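Local coordinates for antiterminator Q protein (Enterobacteria phage SfI, PDB 6JNY) that acts as a phage transcription antitermination factor, probably by associating with RNA polymerase so that it reads through terminators, at residues H13-G18 and M140-L145; M64-V69 and S147-R152. All blocks are in the same frame, centred on the assembly; numbering follows the deposited sequence.

In the fold
Contacts 1 and 2 illustrate how one long helix can organise a small helical protein. Both use helix 123-155, close to the C-terminal end of the modelled chain, and along the chain their segments alternate: 13-18, then 64-69, then 140-145 and 147-152. Helix 10-28 meets the long helix in contact 1 and helix 60-74 meets it in contact 2, with about 11 Å between the two contact centres. They touch directly, Leu145 packing on Leu65 and Trp15 on Phe149, so that a continuous apolar layer runs through both. Residues from early, middle and late in the sequence thus share one helical core; strands 108-112 and 115-119 take no part in either contact.

Contact 1: H13-G18 and M140-L145; sequences HEWLNG and MIYPVL
Helix 13-18 crosses helix 140-145 almost perpendicularly, at 83°, with the two axes 10.4 Å apart at closest approach and Trp15 and Leu16 facing Ile141, Tyr142 and Leu145. The backbones come nearest at Leu16 and Tyr142, just before Pro143, whose nitrogen carries no hydrogen and so breaks the bonding pattern of the long helix with a kink. No hydrogen bond links the segments; they are held by apolar packing alone.

Leu16 supplies the inner half of the contact. Its CD1 spans one turn of the long helix, reaching CD2 of Leu145 at 3.7 Å and, slightly farther off, CG2 of Ile141, whereas its CD2 lies against the backbone of Tyr142 and 3.9 Å from Tyr142 CB. With CG of Leu16 turned opposite its own backbone nitrogen (chi1 176°), the forked end is carried across to the long helix.

Trp15 forms the outer, partly exposed half. The CE3 and CZ3 side of its six-membered ring meets the CD1-CE1 edge of Tyr142, with CE3 and CE1 of these residues 3.7 Å apart. The ring planes stand at 80° with centroids 5.6 Å apart, an oblique pair that is neither a stack nor edge-to-face. Farther along the indole, CH2 of Trp15 approaches CG of Leu145 at 4.1 Å, which places Leu145 against both Trp15 and Leu16.

Beyond the segments, Leu8 from the N-terminal loop packs on Leu16 and Tyr142, and Trp19 meets the Trp15 ring edge-to-face. The whole is a near-orthogonal helix-helix packing, in which helix 10-28 is seated across the long C-terminal helix 123-155 of the Q protein.

Contact 2: M64-V69 and S147-R152; sequences MLISQV and SAFKNR
Leu65 and Val69, one turn apart on helix 64-69, both press on the small side chain of Ala148 on helix 147-152. The tight part lies here: CG2 of Val69 stands 3.5 Å from CB of Ala148, and CD2 of Leu65 approaches the same methyl group at 3.7 Å. The CD2 methyl of Leu65 also sits over one face of the Phe149 ring, 4.2 Å from its centroid and 20° off the normal, a CH-pi contact displaced toward the rim. On the buried flank Ile66 adds a more distant touch, its CG1 lying 4.3 Å from CZ of Phe149. Trp19 of helix 10-28 packs against both Ile66 and Phe149, extending this apolar layer into a third helix.

The two segments run broadly antiparallel, at 132° and with axes 10.6 Å apart, an oblique helix-helix packing within the helical core of the Q protein. Toward the partly exposed end the contact becomes mixed in character. There the other methyl of Leu65, CD1, rests over one face of the Arg152 guanidinium, 3.8 Å from NH1 of Arg152. The arginine chain is extended as far as CD and then bends at chi3 (74°), which turns one face of the guanidinium toward CD1 of Leu65. Its charge is answered elsewhere, by a salt bridge from NH2 to Asp62 OD1 just ahead of the opposing segment.

Contact 1: H13-G18 and M140-L145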
ATOM      1  N   HIS A  13      -4.388   2.357 -13.516  1.00 17.87           N
ATOM      2  CA  HIS A  13      -4.177   1.283 -12.552  1.00 18.27           C
ATOM      3  C   HIS A  13      -3.152   0.280 -13.057  1.00 19.21           C
ATOM      4  O   HIS A  13      -2.259  -0.128 -12.311  1.00 18.77           O
ATOM      5  CB  HIS A  13      -5.493   0.574 -12.233  1.00 18.82           C
ATOM      6  CG  HIS A  13      -5.324  -0.572 -11.288  1.00 23.23           C
ATOM      7  ND1 HIS A  13      -5.074  -1.858 -11.712  1.00 26.62           N
ATOM      8  CD2 HIS A  13      -5.324  -0.615  -9.937  1.00 24.97           C
ATOM      9  CE1 HIS A  13      -4.952  -2.650 -10.662  1.00 24.93           C
ATOM     10  NE2 HIS A  13      -5.103  -1.919  -9.572  1.00 26.60           N
ATOM     11  N   GLU A  14      -3.260  -0.141 -14.321  1.00 19.10           N
ATOM     12  CA  GLU A  14      -2.294  -1.110 -14.838  1.00 19.31           C
ATOM     13  C   GLU A  14      -0.873  -0.559 -14.762  1.00 17.63           C
ATOM     14  O   GLU A  14       0.063  -1.269 -14.371  1.00 19.23           O
ATOM     15  CB  GLU A  14      -2.635  -1.490 -16.277  1.00 23.51           C
ATOM     16  CG  GLU A  14      -3.926  -2.264 -16.438  1.00 27.90           C
ATOM     17  CD  GLU A  14      -4.349  -2.377 -17.894  1.00 33.91           C
ATOM     18  OE1 GLU A  14      -3.534  -2.040 -18.781  1.00 36.91           O
ATOM     19  OE2 GLU A  14      -5.499  -2.798 -18.150  1.00 36.92           O
ATOM     20  N   TRP A  15      -0.701   0.712 -15.116  1.00 15.81           N
ATOM     21  CA  TRP A  15       0.602   1.358 -15.085  1.00 15.80           C
ATOM     22  C   TRP A  15       1.141   1.423 -13.666  1.00 16.13           C
ATOM     23  O   TRP A  15       2.277   1.008 -13.398  1.00 15.54           O
ATOM     24  CB  TRP A  15       0.448   2.767 -15.664  1.00 16.81           C
ATOM     25  CG  TRP A  15       1.686   3.583 -15.684  1.00 16.56           C
ATOM     26  CD1 TRP A  15       2.653   3.582 -16.645  1.00 18.69           C
ATOM     27  CD2 TRP A  15       2.107   4.538 -14.693  1.00 15.11           C
ATOM     28  NE1 TRP A  15       3.651   4.469 -16.315  1.00 18.33           N
ATOM     29  CE2 TRP A  15       3.342   5.066 -15.120  1.00 16.67           C
ATOM     30  CE3 TRP A  15       1.568   4.978 -13.484  1.00 16.35           C
ATOM     31  CZ2 TRP A  15       4.035   6.035 -14.388  1.00 18.40           C
ATOM     32  CZ3 TRP A  15       2.250   5.946 -12.758  1.00 16.21           C
ATOM     33  CH2 TRP A  15       3.471   6.468 -13.215  1.00 16.75           C
ATOM     34  N   LEU A  16       0.334   1.932 -12.733  1.00 15.31           N
ATOM     35  CA  LEU A  16       0.823   2.107 -11.369  1.00 14.72           C
ATOM     36  C   LEU A  16       1.026   0.768 -10.677  1.00 15.10           C
ATOM     37  O   LEU A  16       2.026   0.575  -9.977  1.00 14.56           O
ATOM     38  CB  LEU A  16      -0.123   2.993 -10.562  1.00 14.12           C
ATOM     39  CG  LEU A  16       0.258   3.147  -9.085  1.00 14.38           C
ATOM     40  CD1 LEU A  16       1.668   3.723  -8.948  1.00 14.11           C
ATOM     41  CD2 LEU A  16      -0.753   4.014  -8.378  1.00 15.79           C
ATOM     42  N   ASN A  17       0.090  -0.165 -10.849  1.00 13.96           N
ATOM     43  CA  ASN A  17       0.252  -1.487 -10.253  1.00 14.54           C
ATOM     44  C   ASN A  17       1.531  -2.143 -10.744  1.00 16.39           C
ATOM     45  O   ASN A  17       2.240  -2.793  -9.962  1.00 14.76           O
ATOM     46  CB  ASN A  17      -0.954  -2.358 -10.587  1.00 15.10           C
ATOM     47  CG  ASN A  17      -0.819  -3.748 -10.031  1.00 15.16           C
ATOM     48  OD1 ASN A  17      -0.991  -3.966  -8.831  1.00 16.34           O
ATOM     49  ND2 ASN A  17      -0.482  -4.692 -10.898  1.00 18.63           N
ATOM     50  N   GLY A  18       1.850  -1.982 -12.026  1.00 16.08           N
ATOM     51  CA  GLY A  18       3.082  -2.551 -12.545  1.00 17.05           C
ATOM     52  C   GLY A  18       4.302  -1.980 -11.848  1.00 16.15           C
ATOM     53  O   GLY A  18       5.199  -2.719 -11.429  1.00 16.58           O
ATOM     54  N   MET A 140      -4.111   7.840  -4.345  1.00 15.43           N
ATOM     55  CA  MET A 140      -3.271   8.896  -3.782  1.00 16.46           C
ATOM     56  C   MET A 140      -1.882   8.880  -4.403  1.00 17.22           C
ATOM     57  O   MET A 140      -1.273   9.939  -4.627  1.00 18.98           O
ATOM     58  CB  MET A 140      -3.140   8.720  -2.273  1.00 18.70           C
ATOM     59  CG  MET A 140      -4.413   8.911  -1.469  1.00 26.39           C
ATOM     60  SD  MET A 140      -4.261   8.066   0.126  1.00 38.38           S
ATOM     61  CE  MET A 140      -2.963   9.032   0.890  1.00 33.80           C
ATOM     62  N   ILE A 141      -1.345   7.686  -4.651  1.00 14.57           N
ATOM     63  CA  ILE A 141       0.021   7.575  -5.138  1.00 14.74           C
ATOM     64  C   ILE A 141       0.137   8.011  -6.598  1.00 14.75           C
ATOM     65  O   ILE A 141       1.123   8.650  -6.982  1.00 14.86           O
ATOM     66  CB  ILE A 141       0.551   6.150  -4.903  1.00 12.64           C
ATOM     67  CG1 ILE A 141       0.758   5.906  -3.414  1.00 13.61           C
ATOM     68  CG2 ILE A 141       1.861   5.949  -5.631  1.00 13.61           C
ATOM     69  CD1 ILE A 141       0.876   4.419  -3.079  1.00 13.23           C
ATOM     70  N   TYR A 142      -0.848   7.685  -7.433  1.00 15.19           N
ATOM     71  CA  TYR A 142      -0.735   7.840  -8.882  1.00 15.86           C
ATOM     72  C   TYR A 142      -0.269   9.228  -9.343  1.00 16.35           C
ATOM     73  O   TYR A 142       0.728   9.317 -10.073  1.00 15.53           O
ATOM     74  CB  TYR A 142      -2.039   7.450  -9.608  1.00 18.11           C
ATOM     75  CG  TYR A 142      -1.985   7.819 -11.072  1.00 17.88           C
ATOM     76  CD1 TYR A 142      -1.323   7.007 -11.980  1.00 19.57           C
ATOM     77  CD2 TYR A 142      -2.517   9.020 -11.534  1.00 19.58           C
ATOM     78  CE1 TYR A 142      -1.218   7.343 -13.314  1.00 21.06           C
ATOM     79  CE2 TYR A 142      -2.410   9.370 -12.868  1.00 19.77           C
ATOM     80  CZ  TYR A 142      -1.766   8.524 -13.753  1.00 23.03           C
ATOM     81  OH  TYR A 142      -1.663   8.866 -15.089  1.00 27.23           O
ATOM     82  N   PRO A 143      -0.948  10.326  -8.989  1.00 16.92           N
ATOM     83  CA  PRO A 143      -0.498  11.625  -9.525  1.00 17.43           C
ATOM     84  C   PRO A 143       0.881  12.004  -9.051  1.00 17.93           C
ATOM     85  O   PRO A 143       1.621  12.675  -9.784  1.00 17.98           O
ATOM     86  CB  PRO A 143      -1.549  12.609  -9.009  1.00 19.50           C
ATOM     87  CG  PRO A 143      -2.072  11.978  -7.762  1.00 20.72           C
ATOM     88  CD  PRO A 143      -2.060  10.491  -8.031  1.00 19.02           C
ATOM     89  N   VAL A 144       1.257  11.586  -7.848  1.00 16.12           N
ATOM     90  CA  VAL A 144       2.569  11.927  -7.317  1.00 16.51           C
ATOM     91  C   VAL A 144       3.658  11.149  -8.032  1.00 16.95           C
ATOM     92  O   VAL A 144       4.742  11.679  -8.296  1.00 16.89           O
ATOM     93  CB  VAL A 144       2.611  11.715  -5.796  1.00 18.02           C
ATOM     94  CG1 VAL A 144       3.930  12.202  -5.223  1.00 19.50           C
ATOM     95  CG2 VAL A 144       1.445  12.440  -5.141  1.00 20.33           C
ATOM     96  N   LEU A 145       3.416   9.869  -8.326  1.00 16.33           N
ATOM     97  CA  LEU A 145       4.427   9.096  -9.035  1.00 15.85           C
ATOM     98  C   LEU A 145       4.521   9.526 -10.487  1.00 15.84           C
ATOM     99  O   LEU A 145       5.621   9.611 -11.043  1.00 16.73           O
ATOM    100  CB  LEU A 145       4.121   7.599  -8.948  1.00 16.13           C
ATOM    101  CG  LEU A 145       5.254   6.741  -9.544  1.00 14.63           C
ATOM    102  CD1 LEU A 145       6.561   6.977  -8.803  1.00 16.00           C
ATOM    103  CD2 LEU A 145       4.925   5.244  -9.584  1.00 16.86           C
TER

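Contact 2: M64-V69 and S147-R152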
ATOM      1  N   MET A  64      14.479   4.020  -5.528  1.00 21.52           N
ATOM      2  CA  MET A  64      14.555   5.142  -4.602  1.00 23.56           C
ATOM      3  C   MET A  64      13.495   6.190  -4.911  1.00 19.49           C
ATOM      4  O   MET A  64      12.865   6.729  -3.991  1.00 20.82           O
ATOM      5  CB  MET A  64      15.960   5.751  -4.622  1.00 25.99           C
ATOM      6  CG  MET A  64      16.960   4.904  -3.859  1.00 30.86           C
ATOM      7  SD  MET A  64      18.631   5.580  -3.800  1.00 39.19           S
ATOM      8  CE  MET A  64      19.144   5.399  -5.510  1.00 37.04           C
ATOM      9  N   LEU A  65      13.282   6.497  -6.191  1.00 18.67           N
ATOM     10  CA  LEU A  65      12.282   7.497  -6.552  1.00 17.62           C
ATOM     11  C   LEU A  65      10.897   7.054  -6.099  1.00 19.30           C
ATOM     12  O   LEU A  65      10.142   7.834  -5.504  1.00 19.43           O
ATOM     13  CB  LEU A  65      12.301   7.737  -8.062  1.00 20.72           C
ATOM     14  CG  LEU A  65      11.326   8.762  -8.661  1.00 22.36           C
ATOM     15  CD1 LEU A  65      11.920   9.387  -9.899  1.00 25.83           C
ATOM     16  CD2 LEU A  65       9.967   8.152  -9.004  1.00 24.04           C
ATOM     17  N   ILE A  66      10.543   5.798  -6.377  1.00 17.24           N
ATOM     18  CA  ILE A  66       9.222   5.317  -5.985  1.00 17.32           C
ATOM     19  C   ILE A  66       9.083   5.292  -4.472  1.00 17.32           C
ATOM     20  O   ILE A  66       8.019   5.605  -3.930  1.00 16.37           O
ATOM     21  CB  ILE A  66       8.914   3.951  -6.621  1.00 16.67           C
ATOM     22  CG1 ILE A  66       8.897   4.069  -8.139  1.00 16.51           C
ATOM     23  CG2 ILE A  66       7.570   3.390  -6.093  1.00 14.39           C
ATOM     24  CD1 ILE A  66       9.017   2.718  -8.858  1.00 17.58           C
ATOM     25  N   SER A  67      10.142   4.888  -3.766  1.00 16.47           N
ATOM     26  CA  SER A  67      10.076   4.817  -2.310  1.00 17.06           C
ATOM     27  C   SER A  67       9.841   6.194  -1.707  1.00 16.53           C
ATOM     28  O   SER A  67       9.079   6.334  -0.740  1.00 17.42           O
ATOM     29  CB  SER A  67      11.383   4.245  -1.757  1.00 18.87           C
ATOM     30  OG  SER A  67      11.616   2.915  -2.187  1.00 17.73           O
ATOM     31  N   GLN A  68      10.525   7.210  -2.237  1.00 17.36           N
ATOM     32  CA  GLN A  68      10.328   8.575  -1.763  1.00 18.74           C
ATOM     33  C   GLN A  68       8.904   9.033  -2.031  1.00 19.37           C
ATOM     34  O   GLN A  68       8.283   9.687  -1.184  1.00 19.45           O
ATOM     35  CB  GLN A  68      11.322   9.510  -2.451  1.00 20.67           C
ATOM     36  CG  GLN A  68      12.775   9.283  -2.073  1.00 30.23           C
ATOM     37  CD  GLN A  68      13.674  10.411  -2.544  1.00 38.60           C
ATOM     38  OE1 GLN A  68      14.786  10.580  -2.045  1.00 42.76           O
ATOM     39  NE2 GLN A  68      13.191  11.195  -3.507  1.00 40.98           N
ATOM     40  N   VAL A  69       8.358   8.684  -3.199  1.00 16.20           N
ATOM     41  CA  VAL A  69       6.967   9.016  -3.496  1.00 16.42           C
ATOM     42  C   VAL A  69       6.035   8.330  -2.510  1.00 16.73           C
ATOM     43  O   VAL A  69       5.157   8.962  -1.909  1.00 16.97           O
ATOM     44  CB  VAL A  69       6.636   8.657  -4.955  1.00 15.33           C
ATOM     45  CG1 VAL A  69       5.145   8.659  -5.188  1.00 17.59           C
ATOM     46  CG2 VAL A  69       7.339   9.612  -5.892  1.00 18.01           C
ATOM     47  N   SER A 147       3.957  12.487 -11.624  1.00 17.55           N
ATOM     48  CA  SER A 147       4.686  13.748 -11.654  1.00 19.19           C
ATOM     49  C   SER A 147       6.142  13.551 -11.267  1.00 20.87           C
ATOM     50  O   SER A 147       7.009  14.307 -11.726  1.00 19.18           O
ATOM     51  CB  SER A 147       4.010  14.769 -10.743  1.00 18.79           C
ATOM     52  OG  SER A 147       4.353  14.543  -9.398  1.00 25.78           O
ATOM     53  N   ALA A 148       6.445  12.538 -10.453  1.00 17.60           N
ATOM     54  CA  ALA A 148       7.838  12.311 -10.072  1.00 18.18           C
ATOM     55  C   ALA A 148       8.670  11.881 -11.270  1.00 19.41           C
ATOM     56  O   ALA A 148       9.800  12.350 -11.449  1.00 19.15           O
ATOM     57  CB  ALA A 148       7.950  11.274  -8.955  1.00 17.90           C
ATOM     58  N   PHE A 149       8.144  10.970 -12.088  1.00 17.23           N
ATOM     59  CA  PHE A 149       8.862  10.568 -13.292  1.00 19.59           C
ATOM     60  C   PHE A 149       8.974  11.730 -14.272  1.00 19.75           C
ATOM     61  O   PHE A 149      10.021  11.919 -14.905  1.00 20.20           O
ATOM     62  CB  PHE A 149       8.138   9.398 -13.959  1.00 19.02           C
ATOM     63  CG  PHE A 149       8.407   8.055 -13.332  1.00 17.91           C
ATOM     64  CD1 PHE A 149       9.695   7.610 -13.103  1.00 23.26           C
ATOM     65  CD2 PHE A 149       7.345   7.234 -12.995  1.00 18.52           C
ATOM     66  CE1 PHE A 149       9.919   6.362 -12.544  1.00 19.52           C
ATOM     67  CE2 PHE A 149       7.564   5.991 -12.447  1.00 19.24           C
ATOM     68  CZ  PHE A 149       8.840   5.557 -12.213  1.00 18.12           C
ATOM     69  N   LYS A 150       7.907  12.519 -14.418  1.00 18.84           N
ATOM     70  CA  LYS A 150       7.942  13.640 -15.350  1.00 18.92           C
ATOM     71  C   LYS A 150       8.898  14.720 -14.872  1.00 19.87           C
ATOM     72  O   LYS A 150       9.579  15.355 -15.688  1.00 23.23           O
ATOM     73  CB  LYS A 150       6.538  14.199 -15.565  1.00 20.33           C
ATOM     74  CG  LYS A 150       5.670  13.296 -16.435  1.00 22.53           C
ATOM     75  CD  LYS A 150       4.231  13.756 -16.498  1.00 26.08           C
ATOM     76  CE  LYS A 150       3.425  12.793 -17.374  1.00 27.60           C
ATOM     77  NZ  LYS A 150       1.960  13.018 -17.275  1.00 30.62           N
ATOM     78  N   ASN A 151       8.964  14.935 -13.555  1.00 20.46           N
ATOM     79  CA  ASN A 151       9.910  15.904 -13.004  1.00 19.84           C
ATOM     80  C   ASN A 151      11.344  15.475 -13.273  1.00 24.28           C
ATOM     81  O   ASN A 151      12.180  16.299 -13.661  1.00 23.80           O
ATOM     82  CB  ASN A 151       9.668  16.075 -11.500  1.00 19.57           C
ATOM     83  CG  ASN A 151      10.664  17.029 -10.842  1.00 19.68           C
ATOM     84  OD1 ASN A 151      10.641  18.234 -11.088  1.00 24.44           O
ATOM     85  ND2 ASN A 151      11.524  16.488  -9.986  1.00 19.86           N
ATOM     86  N   ARG A 152      11.644  14.186 -13.093  1.00 21.14           N
ATOM     87  CA  ARG A 152      12.993  13.699 -13.360  1.00 22.50           C
ATOM     88  C   ARG A 152      13.361  13.883 -14.825  1.00 23.09           C
ATOM     89  O   ARG A 152      14.466  14.344 -15.144  1.00 24.38           O
ATOM     90  CB  ARG A 152      13.115  12.234 -12.957  1.00 23.19           C
ATOM     91  CG  ARG A 152      14.495  11.649 -13.220  1.00 28.43           C
ATOM     92  CD  ARG A 152      14.626  10.269 -12.620  1.00 26.34           C
ATOM     93  NE  ARG A 152      13.890   9.275 -13.395  1.00 27.94           N
ATOM     94  CZ  ARG A 152      13.821   7.983 -13.087  1.00 24.63           C
ATOM     95  NH1 ARG A 152      14.435   7.521 -12.008  1.00 22.83           N
ATOM     96  NH2 ARG A 152      13.133   7.153 -13.859  1.00 25.37           N
TER